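Local coordinates for twin-arginine translocation pathway signal protein (Burkholderia phytofirmans, PDB 2RJO) that probably serves as a periplasmic sugar-binding protein, holding beta-D-galactopyranose in a pocket rich in aromatic and polar side chains, at residues G138-G143 / Q169-Q174; G220-I225 / S242-A247; V119-E124 / C286-V291; A112-D117 / F254-I259; T6-S11 / V34-V39. One frame throughout, in Å; residues are numbered along the deposited sequence.

Contact 1: residues G138-G143 / Q169-Q174; sequences GVVALG and QLLDFQ
Phe173 lays its ring along the 138-143 strand, overlapping Ala141 and Gly143. CD1 lies 3.5 Å from Ala141 CB, which meets the ring at its edge, while CZ comes within 3.5 Å of Gly143 CA. CG anti to the backbone N (chi1 -177°) puts the ring beside the neighbouring strand, between Ala141 and Gly143. On the face shared by Val139, Ala141, Leu170 and Phe173, Leu170 CD1 adds a looser touch on Ala141 CB; helix 149-163 covers this side through Leu158 and Leu162. Leu171 instead crosses Val140, its CB 3.9 Å from Val140 CG1, and places CD1 against Gly138. The backbones form a parallel ladder. Gln169 O receives Val139 N at 2.8 Å, and Val139 O receives Leu171 N in a more bent bond (142°). Leu171 has helical backbone angles, so the register slips by one: Val139 faces Leu170, but Ala141 faces Phe173. Beyond the slip, Ala141 N reaches Asp172 O at 3.1 Å, Ala141 O takes Gln174 N at 2.9 Å, and Gln174 O takes Gly143 N. The two strands belong to the beta-alpha-beta unit 137-143, 149-163, 168-175. Five backbone bonds join the strands, and small residues at Ala141 and Gly143 let the aromatic ring lie close.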
# COMPACT_ATOMS: atom_id res chain seq x y z
N GLY A 138 3.03 13.68 23.99
CA GLY A 138 4.17 13.29 23.19
C GLY A 138 3.83 12.16 22.24
O GLY A 138 3.16 11.20 22.61
N VAL A 139 4.33 12.28 21.01
CA VAL A 139 4.06 11.27 19.99
C VAL A 139 5.30 10.78 19.27
O VAL A 139 6.16 11.57 18.91
CB VAL A 139 3.09 11.81 18.94
CG1 VAL A 139 2.73 10.73 17.95
CG2 VAL A 139 1.85 12.37 19.62
N VAL A 140 5.40 9.47 19.07
CA VAL A 140 6.51 8.90 18.33
C VAL A 140 5.90 8.40 17.02
O VAL A 140 4.74 7.99 17.00
CB VAL A 140 7.18 7.72 19.08
CG1 VAL A 140 7.95 8.24 20.28
CG2 VAL A 140 6.14 6.70 19.53
N ALA A 141 6.66 8.43 15.93
CA ALA A 141 6.14 7.99 14.63
C ALA A 141 7.09 7.07 13.86
O ALA A 141 8.30 7.30 13.81
CB ALA A 141 5.79 9.20 13.78
N LEU A 142 6.51 6.03 13.27
CA LEU A 142 7.25 5.03 12.50
C LEU A 142 6.95 5.18 11.02
O LEU A 142 5.79 5.14 10.61
CB LEU A 142 6.85 3.63 12.97
CG LEU A 142 7.26 3.27 14.41
CD1 LEU A 142 6.31 2.20 14.95
CD2 LEU A 142 8.71 2.80 14.43
N GLY A 143 7.99 5.34 10.21
CA GLY A 143 7.80 5.51 8.78
C GLY A 143 8.23 4.35 7.91
O GLY A 143 8.95 3.45 8.34
N GLN A 169 3.57 17.13 20.71
CA GLN A 169 5.02 17.23 20.57
C GLN A 169 5.54 15.95 19.92
O GLN A 169 5.38 14.86 20.46
CB GLN A 169 5.67 17.46 21.96
CG GLN A 169 7.04 16.81 22.20
CD GLN A 169 8.24 17.70 21.84
OE1 GLN A 169 8.49 18.01 20.67
NE2 GLN A 169 9.00 18.10 22.87
N LEU A 170 6.14 16.09 18.74
CA LEU A 170 6.69 14.95 18.02
C LEU A 170 8.00 14.55 18.67
O LEU A 170 9.04 15.19 18.47
CB LEU A 170 6.95 15.31 16.55
CG LEU A 170 7.42 14.16 15.66
CD1 LEU A 170 6.35 13.08 15.58
CD2 LEU A 170 7.74 14.70 14.28
N LEU A 171 7.96 13.48 19.46
CA LEU A 171 9.16 13.04 20.15
C LEU A 171 10.28 12.53 19.25
O LEU A 171 11.44 12.87 19.46
CB LEU A 171 8.80 11.98 21.19
CG LEU A 171 7.78 12.45 22.22
CD1 LEU A 171 7.44 11.31 23.18
CD2 LEU A 171 8.31 13.65 22.97
N ASP A 172 9.93 11.72 18.24
CA ASP A 172 10.95 11.17 17.34
C ASP A 172 10.38 10.35 16.18
O ASP A 172 9.51 9.50 16.37
CB ASP A 172 11.91 10.29 18.14
CG ASP A 172 13.05 9.74 17.29
OD1 ASP A 172 13.58 10.50 16.46
OD2 ASP A 172 13.41 8.56 17.47
N PHE A 173 10.88 10.60 14.97
CA PHE A 173 10.42 9.87 13.80
C PHE A 173 11.51 8.90 13.40
O PHE A 173 12.67 9.27 13.31
CB PHE A 173 10.16 10.83 12.64
CG PHE A 173 9.61 10.17 11.40
CD1 PHE A 173 8.25 9.86 11.31
CD2 PHE A 173 10.44 9.82 10.34
CE1 PHE A 173 7.73 9.23 10.17
CE2 PHE A 173 9.93 9.18 9.20
CZ PHE A 173 8.59 8.89 9.11
N GLN A 174 11.12 7.65 13.15
CA GLN A 174 12.07 6.61 12.76
C GLN A 174 11.50 5.71 11.67
O GLN A 174 10.32 5.37 11.68
CB GLN A 174 12.45 5.75 13.96
CG GLN A 174 13.37 6.43 14.95
CD GLN A 174 14.81 6.51 14.47
OE1 GLN A 174 15.44 5.49 14.20
NE2 GLN A 174 15.33 7.72 14.36

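Contact 2: residues G220-I225 / S242-A247; sequences GLAGQI and SGELVA
Water-mediated bonds carry the polar part of the contact between Gly223 and Glu244. One water accepts from Gly223 N at 2.7 Å and donates to both Ile225 O, at 2.9 Å, and Glu244 O, at 2.8 Å. Three backbone groups are therefore bridged by a single molecule. Van der Waals contact is slight. Glu244 CG stands 4.1 Å from Gly223 N, beside the glycine backbone, and Glu244 OE1 lies 3.7 Å from Ala222 CB. The glutamate puts CG anti to its own carbonyl carbon (chi1 -66°) and extends beyond it, which carries the carboxylate alongside Ala222. The charged interaction lies beyond the two segments: Glu244 OE1 forms a salt bridge with Arg217 NH2 of helix 206-218; the arginine also touches Ala222. Turn geometry sets both backbones. Gly220 ends helix 206-218 and Gly243 ends helix 234-241, each at positive phi in a Schellman motif, and Gln224 N bonds back to Leu221 O. Two post-helix loops at the protein surface are thus joined by a shared water and a carboxylate held by Arg217 of helix 206-218, so the link is chiefly polar.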
# COMPACT_ATOMS: atom_id res chain seq x y z
N GLY A 220 3.07 -4.09 29.10
CA GLY A 220 1.77 -3.92 29.72
C GLY A 220 1.12 -2.57 29.48
O GLY A 220 0.49 -2.01 30.38
N LEU A 221 1.26 -2.05 28.26
CA LEU A 221 0.65 -0.77 27.92
C LEU A 221 -0.22 -0.88 26.68
O LEU A 221 -0.81 0.10 26.24
CB LEU A 221 1.74 0.29 27.71
CG LEU A 221 2.47 0.66 29.00
CD1 LEU A 221 3.69 1.52 28.68
CD2 LEU A 221 1.51 1.39 29.91
N ALA A 222 -0.30 -2.08 26.11
CA ALA A 222 -1.12 -2.28 24.92
C ALA A 222 -2.56 -1.89 25.23
O ALA A 222 -3.19 -2.44 26.13
CB ALA A 222 -1.04 -3.72 24.47
N GLY A 223 -3.09 -0.92 24.49
CA GLY A 223 -4.46 -0.49 24.74
C GLY A 223 -4.53 0.75 25.62
O GLY A 223 -5.59 1.36 25.74
N GLN A 224 -3.41 1.13 26.24
CA GLN A 224 -3.36 2.31 27.10
C GLN A 224 -2.72 3.47 26.34
O GLN A 224 -2.90 4.63 26.68
CB GLN A 224 -2.58 2.03 28.40
CG GLN A 224 -3.37 1.24 29.44
CD GLN A 224 -2.60 1.03 30.73
OE1 GLN A 224 -2.10 1.99 31.32
NE2 GLN A 224 -2.50 -0.21 31.17
N ILE A 225 -1.97 3.13 25.30
CA ILE A 225 -1.34 4.13 24.46
C ILE A 225 -1.96 3.93 23.08
O ILE A 225 -1.82 2.87 22.47
CB ILE A 225 0.19 3.92 24.41
CG1 ILE A 225 0.79 4.14 25.80
CG2 ILE A 225 0.82 4.88 23.41
CD1 ILE A 225 2.25 3.79 25.89
N SER A 242 -10.35 -4.58 19.12
CA SER A 242 -9.89 -4.86 20.48
C SER A 242 -9.46 -3.59 21.21
O SER A 242 -9.03 -3.66 22.36
CB SER A 242 -8.73 -5.84 20.45
OG SER A 242 -7.60 -5.27 19.81
N GLY A 243 -9.57 -2.45 20.55
CA GLY A 243 -9.20 -1.20 21.18
C GLY A 243 -7.72 -0.90 21.23
O GLY A 243 -7.30 0.10 21.81
N GLU A 244 -6.89 -1.73 20.62
CA GLU A 244 -5.46 -1.48 20.66
C GLU A 244 -4.95 -0.55 19.57
O GLU A 244 -3.94 0.14 19.76
CB GLU A 244 -4.72 -2.81 20.68
CG GLU A 244 -5.02 -3.55 21.98
CD GLU A 244 -4.29 -4.86 22.12
OE1 GLU A 244 -3.12 -4.92 21.70
OE2 GLU A 244 -4.88 -5.82 22.65
N LEU A 245 -5.66 -0.53 18.45
CA LEU A 245 -5.33 0.33 17.32
C LEU A 245 -6.53 1.25 17.22
O LEU A 245 -7.66 0.77 17.17
CB LEU A 245 -5.19 -0.49 16.04
CG LEU A 245 -4.63 0.22 14.81
CD1 LEU A 245 -3.15 0.52 15.00
CD2 LEU A 245 -4.83 -0.64 13.59
N VAL A 246 -6.32 2.57 17.22
CA VAL A 246 -7.47 3.46 17.15
C VAL A 246 -7.97 3.75 15.74
O VAL A 246 -9.12 4.17 15.56
CB VAL A 246 -7.20 4.80 17.88
CG1 VAL A 246 -6.87 4.52 19.33
CG2 VAL A 246 -6.09 5.55 17.22
N ALA A 247 -7.14 3.52 14.73
CA ALA A 247 -7.55 3.77 13.36
C ALA A 247 -6.58 3.22 12.32
O ALA A 247 -5.41 2.99 12.61
CB ALA A 247 -7.74 5.26 13.13
O HOH W 1 -2.43 0.11 22.06

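Contact 3: residues V119-E124 / C286-V291; sequences VAYGEE and CTATFV
The backbones of helix residues 119-124 and of 286-291 stay apart, the nearest alpha carbons, those of Tyr121 and Phe290, being 7.9 Å from each other. The second segment is loop at Thr287 and Ala288 and regains strand form from Thr289, so side chains must span the distance. Tyr121 does so with its hydroxyl: Ala288 N donates to Tyr121 OH at 3.2 Å, with an angle of 150° at the hydrogen. The methyl of the same alanine lies beside the hydroxyl end of the ring, approaching it obliquely, CB being 3.7 Å from Tyr121 CZ. Chi1 of -68° sets Tyr121 CG beside its backbone N, and the ring extends from the helix toward the loop. The arrangement is consistent with a junction between the two lobes of a periplasmic binding protein: helix 118-132 follows the 110-115 strand of one sheet and leads into strand 137-143 of the other, while 283-291 pairs with 110-115. Trp251, a residue of the galactose pocket, packs edge-to-face with Tyr121 and also touches Ala288. One helical turn along, Glu124 meets Phe290 from the opposite direction. Its carboxylate lies over one ring face, with the two planes 38° apart; OE1 comes to 3.3 Å from Phe290 CD1, and OE2 stands 3.7 Å above the ring plane, toward the rim. The glutamate chain bends at chi2, and its acid group ends over the ring, while Glu124 CB touches Phe290 CE1 at 4.0 Å.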
# COMPACT_ATOMS: atom_id res chain seq x y z
N VAL A 119 -1.02 11.90 1.67
CA VAL A 119 -0.95 13.11 2.47
C VAL A 119 -2.27 13.31 3.20
O VAL A 119 -2.29 13.67 4.38
CB VAL A 119 -0.69 14.36 1.59
CG1 VAL A 119 -0.48 15.59 2.48
CG2 VAL A 119 0.53 14.13 0.71
N ALA A 120 -3.37 13.06 2.50
CA ALA A 120 -4.69 13.22 3.09
C ALA A 120 -4.95 12.18 4.17
O ALA A 120 -5.26 12.52 5.31
CB ALA A 120 -5.75 13.13 2.01
N TYR A 121 -4.81 10.91 3.82
CA TYR A 121 -5.05 9.83 4.77
C TYR A 121 -4.07 9.83 5.94
O TYR A 121 -4.44 9.49 7.05
CB TYR A 121 -5.02 8.49 4.05
CG TYR A 121 -6.18 8.32 3.12
CD1 TYR A 121 -7.49 8.22 3.61
CD2 TYR A 121 -6.00 8.30 1.74
CE1 TYR A 121 -8.58 8.11 2.74
CE2 TYR A 121 -7.08 8.18 0.87
CZ TYR A 121 -8.36 8.08 1.37
OH TYR A 121 -9.42 7.96 0.50
N GLY A 122 -2.82 10.22 5.69
CA GLY A 122 -1.84 10.26 6.76
C GLY A 122 -2.26 11.31 7.77
O GLY A 122 -2.14 11.13 8.98
N GLU A 123 -2.78 12.43 7.25
CA GLU A 123 -3.24 13.51 8.09
C GLU A 123 -4.52 13.05 8.79
O GLU A 123 -4.82 13.49 9.89
CB GLU A 123 -3.51 14.76 7.25
CG GLU A 123 -4.35 15.82 7.96
CD GLU A 123 -4.17 17.21 7.37
OE1 GLU A 123 -4.19 17.33 6.12
OE2 GLU A 123 -4.03 18.16 8.16
N GLU A 124 -5.26 12.16 8.14
CA GLU A 124 -6.50 11.66 8.71
C GLU A 124 -6.27 10.79 9.95
O GLU A 124 -6.90 11.01 10.99
CB GLU A 124 -7.28 10.84 7.68
CG GLU A 124 -8.58 11.49 7.25
CD GLU A 124 -9.70 10.49 7.02
OE1 GLU A 124 -9.53 9.57 6.20
OE2 GLU A 124 -10.76 10.63 7.65
N CYS A 286 -7.13 6.39 -5.71
CA CYS A 286 -8.37 5.64 -5.54
C CYS A 286 -9.04 5.96 -4.21
O CYS A 286 -8.45 6.58 -3.33
CB CYS A 286 -8.09 4.14 -5.61
SG CYS A 286 -7.13 3.67 -7.07
N THR A 287 -10.30 5.57 -4.09
CA THR A 287 -11.05 5.82 -2.87
C THR A 287 -10.71 4.75 -1.86
O THR A 287 -10.69 3.57 -2.20
CB THR A 287 -12.56 5.80 -3.13
OG1 THR A 287 -12.91 6.86 -4.03
CG2 THR A 287 -13.34 5.97 -1.83
N ALA A 288 -10.43 5.15 -0.63
CA ALA A 288 -10.12 4.19 0.43
C ALA A 288 -11.16 4.38 1.54
O ALA A 288 -11.94 5.32 1.49
CB ALA A 288 -8.72 4.43 0.96
N THR A 289 -11.18 3.47 2.52
CA THR A 289 -12.13 3.54 3.63
C THR A 289 -11.42 3.78 4.96
O THR A 289 -10.64 2.94 5.42
CB THR A 289 -12.94 2.23 3.79
OG1 THR A 289 -13.27 1.70 2.51
CG2 THR A 289 -14.22 2.48 4.58
N PHE A 290 -11.68 4.92 5.59
CA PHE A 290 -11.07 5.19 6.88
C PHE A 290 -11.78 4.23 7.82
O PHE A 290 -13.01 4.13 7.79
CB PHE A 290 -11.35 6.62 7.30
CG PHE A 290 -10.59 7.05 8.52
CD1 PHE A 290 -9.21 7.19 8.47
CD2 PHE A 290 -11.25 7.30 9.71
CE1 PHE A 290 -8.49 7.60 9.60
CE2 PHE A 290 -10.54 7.71 10.84
CZ PHE A 290 -9.17 7.86 10.78
N VAL A 291 -11.03 3.51 8.65
CA VAL A 291 -11.65 2.56 9.56
C VAL A 291 -11.32 2.81 11.02
O VAL A 291 -10.17 3.06 11.38
CB VAL A 291 -11.27 1.10 9.17
CG1 VAL A 291 -9.76 0.96 9.10
CG2 VAL A 291 -11.83 0.12 10.19

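Contact 4: residues A112-D117 / F254-I259; sequences AHLSYD and FWLGGI
Strand 110-115 and helix 253-268 pass each other at side-chain distance, Leu114 CA and Leu256 CA being 8.3 Å apart. Leu114 points toward the helix and sends CD1 between two of its residues: Ile259 CG2 lies 3.7 Å away, the two side chains crossing at about a right angle, and Leu256, sliding past in the opposite direction, brings CD2 to 4.1 Å. Tyr116, two residues on, reaches the same leucine. Its edge is met near the ring plane by Leu256 CD1, 3.9 Å from Tyr116 CE2, and its chi1 of -66° brings the phenol to the helix across its axis. The hydroxyl goes on to Trp255, where Tyr116 OH stands 3.9 Å from CZ3 in an oblique approach. Within the helix, Ile259 CB sits over one face of the Trp255 ring, toward its rim, 3.7 Å above its plane, and Arg316 makes a cation-pi contact with that indole. All five touching residues are buried. Tyr116 also meets the rings of Trp95 and Trp251, both of which line the galactose pocket, while Leu256 touches Tyr19 of that pocket. Such apolar packing of a helix on a central parallel strand is characteristic of the alpha/beta lobes of periplasmic binding proteins.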
# COMPACT_ATOMS: atom_id res chain seq x y z
N ALA A 112 -1.38 1.52 -16.49
CA ALA A 112 -1.77 2.49 -15.49
C ALA A 112 -0.98 2.42 -14.19
O ALA A 112 -0.31 1.44 -13.90
CB ALA A 112 -3.27 2.36 -15.18
N HIS A 113 -1.06 3.50 -13.43
CA HIS A 113 -0.43 3.62 -12.13
C HIS A 113 -1.59 3.86 -11.16
O HIS A 113 -2.44 4.72 -11.41
CB HIS A 113 0.53 4.81 -12.08
CG HIS A 113 1.14 5.03 -10.73
ND1 HIS A 113 1.96 4.10 -10.12
CD2 HIS A 113 1.03 6.05 -9.86
CE1 HIS A 113 2.31 4.54 -8.93
NE2 HIS A 113 1.76 5.72 -8.75
N LEU A 114 -1.64 3.09 -10.08
CA LEU A 114 -2.70 3.25 -9.10
C LEU A 114 -2.10 3.68 -7.78
O LEU A 114 -1.02 3.25 -7.41
CB LEU A 114 -3.46 1.94 -8.90
CG LEU A 114 -4.08 1.29 -10.14
CD1 LEU A 114 -4.83 0.05 -9.69
CD2 LEU A 114 -5.01 2.26 -10.86
N SER A 115 -2.81 4.54 -7.06
CA SER A 115 -2.30 5.00 -5.78
C SER A 115 -3.41 5.65 -4.98
O SER A 115 -4.56 5.71 -5.42
CB SER A 115 -1.17 6.00 -6.00
OG SER A 115 -0.52 6.32 -4.78
N TYR A 116 -3.06 6.12 -3.79
CA TYR A 116 -4.01 6.79 -2.93
C TYR A 116 -3.30 8.02 -2.41
O TYR A 116 -2.07 8.08 -2.42
CB TYR A 116 -4.40 5.90 -1.76
CG TYR A 116 -5.17 4.67 -2.14
CD1 TYR A 116 -6.52 4.56 -1.89
CD2 TYR A 116 -4.52 3.58 -2.74
CE1 TYR A 116 -7.23 3.40 -2.20
CE2 TYR A 116 -5.21 2.42 -3.05
CZ TYR A 116 -6.57 2.33 -2.78
OH TYR A 116 -7.26 1.18 -3.06
N ASP A 117 -4.09 9.00 -1.98
CA ASP A 117 -3.58 10.25 -1.45
C ASP A 117 -3.01 10.05 -0.04
O ASP A 117 -3.72 10.21 0.95
CB ASP A 117 -4.72 11.27 -1.40
CG ASP A 117 -4.27 12.63 -0.93
OD1 ASP A 117 -3.17 12.74 -0.33
OD2 ASP A 117 -5.03 13.60 -1.15
N PHE A 254 -6.60 -6.75 -1.66
CA PHE A 254 -7.20 -7.81 -2.45
C PHE A 254 -7.65 -7.21 -3.79
O PHE A 254 -7.24 -7.66 -4.84
CB PHE A 254 -8.42 -8.37 -1.72
CG PHE A 254 -9.12 -9.46 -2.47
CD1 PHE A 254 -8.77 -10.79 -2.28
CD2 PHE A 254 -10.14 -9.15 -3.37
CE1 PHE A 254 -9.42 -11.82 -2.98
CE2 PHE A 254 -10.81 -10.17 -4.07
CZ PHE A 254 -10.44 -11.50 -3.87
N TRP A 255 -8.50 -6.19 -3.73
CA TRP A 255 -8.99 -5.53 -4.93
C TRP A 255 -7.84 -4.98 -5.78
O TRP A 255 -7.83 -5.12 -7.00
CB TRP A 255 -9.92 -4.38 -4.54
CG TRP A 255 -10.39 -3.59 -5.72
CD1 TRP A 255 -11.35 -3.95 -6.61
CD2 TRP A 255 -9.88 -2.33 -6.16
NE1 TRP A 255 -11.47 -2.99 -7.59
CE2 TRP A 255 -10.58 -1.98 -7.33
CE3 TRP A 255 -8.90 -1.45 -5.67
CZ2 TRP A 255 -10.34 -0.79 -8.03
CZ3 TRP A 255 -8.65 -0.27 -6.37
CH2 TRP A 255 -9.37 0.05 -7.53
N LEU A 256 -6.88 -4.33 -5.13
CA LEU A 256 -5.74 -3.77 -5.85
C LEU A 256 -5.02 -4.85 -6.65
O LEU A 256 -4.67 -4.63 -7.80
CB LEU A 256 -4.74 -3.14 -4.87
CG LEU A 256 -5.02 -1.70 -4.46
CD1 LEU A 256 -4.14 -1.32 -3.28
CD2 LEU A 256 -4.76 -0.80 -5.65
N GLY A 257 -4.81 -6.00 -6.02
CA GLY A 257 -4.13 -7.11 -6.67
C GLY A 257 -4.80 -7.64 -7.93
O GLY A 257 -4.12 -7.99 -8.90
N GLY A 258 -6.13 -7.70 -7.92
CA GLY A 258 -6.85 -8.20 -9.07
C GLY A 258 -7.14 -7.15 -10.12
O GLY A 258 -6.98 -7.43 -11.31
N ILE A 259 -7.58 -5.97 -9.70
CA ILE A 259 -7.90 -4.91 -10.65
C ILE A 259 -6.69 -4.50 -11.50
O ILE A 259 -6.83 -4.28 -12.70
CB ILE A 259 -8.46 -3.67 -9.91
CG1 ILE A 259 -9.42 -2.91 -10.83
CG2 ILE A 259 -7.31 -2.74 -9.49
CD1 ILE A 259 -10.62 -3.72 -11.27

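Contact 5: residues T6-S11 / V34-V39; sequences TTLACS and VGLPYV
Tyr38 takes chi1 of 176°, CG anti to its backbone N, and this lays its ring along the neighbouring strand as far as Cys10. Cys10 CB meets the ring edge near its plane, 3.8 Å from Tyr38 CE1 and 3.2 Å from Tyr38 OH. Leu8 has a different first torsion, chi1 -63°, with CG beside the backbone N, and its CD1 reaches Val34 CG2 and Leu36 CB, each 3.9 Å off. Both of these side chains cross the leucine obliquely, and Leu261 and Leu265 of helix 253-268 also pack on this cluster. The backbones run side by side in parallel register, Leu8 with Tyr38 and Ala9 with Val39. Leu8 N donates to Pro37 O at 2.9 Å, Leu8 O accepts Val39 N, and Cys10 N closes the row on Val39 O at 3.0 Å. This is the first beta-alpha-beta unit of the chain, strand 7-12, helix 18-34 and strand 38-42, in the Rossmann-like sheet of one lobe. Gly35, at positive phi, ends the helix in a Schellman motif, and the chain turns through Leu36 and Pro37 into the second strand. On the face opposite Leu8 and Tyr38, Thr7 CG2 packs on Val39 CG2 at 3.6 Å, and Ala9 CB lies beside Val39 CB. Before the ladder begins, Thr6 O rests against the proline ring, near CG and CD, and against Leu36 CD2, while Thr6 OG1 is hydrogen-bonded to Asn64 OD1.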
# COMPACT_ATOMS: atom_id res chain seq x y z
N THR A 6 -1.93 -16.18 -22.17
CA THR A 6 -1.28 -15.02 -21.60
C THR A 6 -0.99 -15.37 -20.15
O THR A 6 -1.80 -16.03 -19.50
CB THR A 6 -2.20 -13.79 -21.64
OG1 THR A 6 -2.33 -13.33 -22.99
CG2 THR A 6 -1.63 -12.67 -20.79
N THR A 7 0.16 -14.95 -19.64
CA THR A 7 0.49 -15.23 -18.25
C THR A 7 0.20 -14.00 -17.41
O THR A 7 0.43 -12.87 -17.83
CB THR A 7 1.99 -15.62 -18.09
OG1 THR A 7 2.24 -16.85 -18.79
CG2 THR A 7 2.34 -15.83 -16.63
N LEU A 8 -0.35 -14.21 -16.22
CA LEU A 8 -0.63 -13.10 -15.34
C LEU A 8 0.40 -13.20 -14.21
O LEU A 8 0.58 -14.28 -13.64
CB LEU A 8 -2.06 -13.18 -14.78
CG LEU A 8 -3.20 -13.09 -15.81
CD1 LEU A 8 -4.53 -13.20 -15.10
CD2 LEU A 8 -3.11 -11.78 -16.56
N ALA A 9 1.08 -12.10 -13.90
CA ALA A 9 2.07 -12.11 -12.83
C ALA A 9 1.90 -10.92 -11.90
O ALA A 9 1.44 -9.85 -12.30
CB ALA A 9 3.46 -12.10 -13.42
N CYS A 10 2.25 -11.13 -10.63
CA CYS A 10 2.14 -10.08 -9.63
C CYS A 10 3.43 -10.00 -8.82
O CYS A 10 3.86 -10.98 -8.20
CB CYS A 10 0.96 -10.37 -8.71
SG CYS A 10 0.58 -9.05 -7.54
N SER A 11 4.07 -8.83 -8.85
CA SER A 11 5.32 -8.62 -8.13
C SER A 11 5.16 -7.70 -6.92
O SER A 11 4.59 -6.61 -7.02
CB SER A 11 6.38 -8.02 -9.06
OG SER A 11 7.55 -7.69 -8.33
N VAL A 34 -10.55 -15.48 -14.97
CA VAL A 34 -10.35 -15.48 -16.41
C VAL A 34 -9.69 -16.76 -16.92
O VAL A 34 -9.44 -16.90 -18.11
CB VAL A 34 -9.51 -14.26 -16.86
CG1 VAL A 34 -10.29 -12.98 -16.60
CG2 VAL A 34 -8.17 -14.25 -16.14
N GLY A 35 -9.40 -17.68 -16.01
CA GLY A 35 -8.77 -18.94 -16.39
C GLY A 35 -7.39 -18.82 -17.01
O GLY A 35 -7.08 -19.56 -17.94
N LEU A 36 -6.57 -17.90 -16.51
CA LEU A 36 -5.21 -17.74 -17.03
C LEU A 36 -4.18 -18.12 -15.97
O LEU A 36 -4.40 -17.93 -14.77
CB LEU A 36 -4.97 -16.30 -17.50
CG LEU A 36 -5.84 -15.77 -18.65
CD1 LEU A 36 -5.64 -14.28 -18.79
CD2 LEU A 36 -5.48 -16.47 -19.94
N PRO A 37 -3.04 -18.67 -16.39
CA PRO A 37 -2.01 -19.05 -15.43
C PRO A 37 -1.54 -17.84 -14.64
O PRO A 37 -1.42 -16.73 -15.17
CB PRO A 37 -0.91 -19.66 -16.31
CG PRO A 37 -1.09 -18.95 -17.62
CD PRO A 37 -2.60 -18.93 -17.77
N TYR A 38 -1.27 -18.06 -13.35
CA TYR A 38 -0.84 -17.01 -12.45
C TYR A 38 0.56 -17.25 -11.91
O TYR A 38 0.92 -18.39 -11.60
CB TYR A 38 -1.81 -16.91 -11.28
CG TYR A 38 -1.37 -15.92 -10.25
CD1 TYR A 38 -1.24 -14.58 -10.58
CD2 TYR A 38 -1.08 -16.31 -8.95
CE1 TYR A 38 -0.82 -13.65 -9.65
CE2 TYR A 38 -0.66 -15.39 -7.99
CZ TYR A 38 -0.53 -14.05 -8.36
OH TYR A 38 -0.12 -13.12 -7.43
N VAL A 39 1.35 -16.18 -11.78
CA VAL A 39 2.72 -16.28 -11.29
C VAL A 39 3.03 -15.19 -10.26
O VAL A 39 3.13 -14.02 -10.60
CB VAL A 39 3.73 -16.15 -12.43
CG1 VAL A 39 5.15 -16.32 -11.89
CG2 VAL A 39 3.44 -17.19 -13.48

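Overall arrangement
Along the chain contact 5 comes first; contacts 3 and 4 then interlock, their segments alternating, and contacts 1 and 2 are nested within the loops these two close. Contacts 4 and 5, centres 16 Å apart, reach the same mixed sheet, as does contact 3 through strand 283-291. Contact 1 lies in the separate four-stranded parallel sheet, its centre 41 Å from that of contact 5, the two on opposite sides of the chain's centre. Contacts 3 and 4 touch where Cys286 meets Ser115 and Tyr116, and contact 2 touches contact 3 through Ala247. The layout fits two alpha/beta lobes joined by segments of one chain that cross between them, with galactose bound between the lobes.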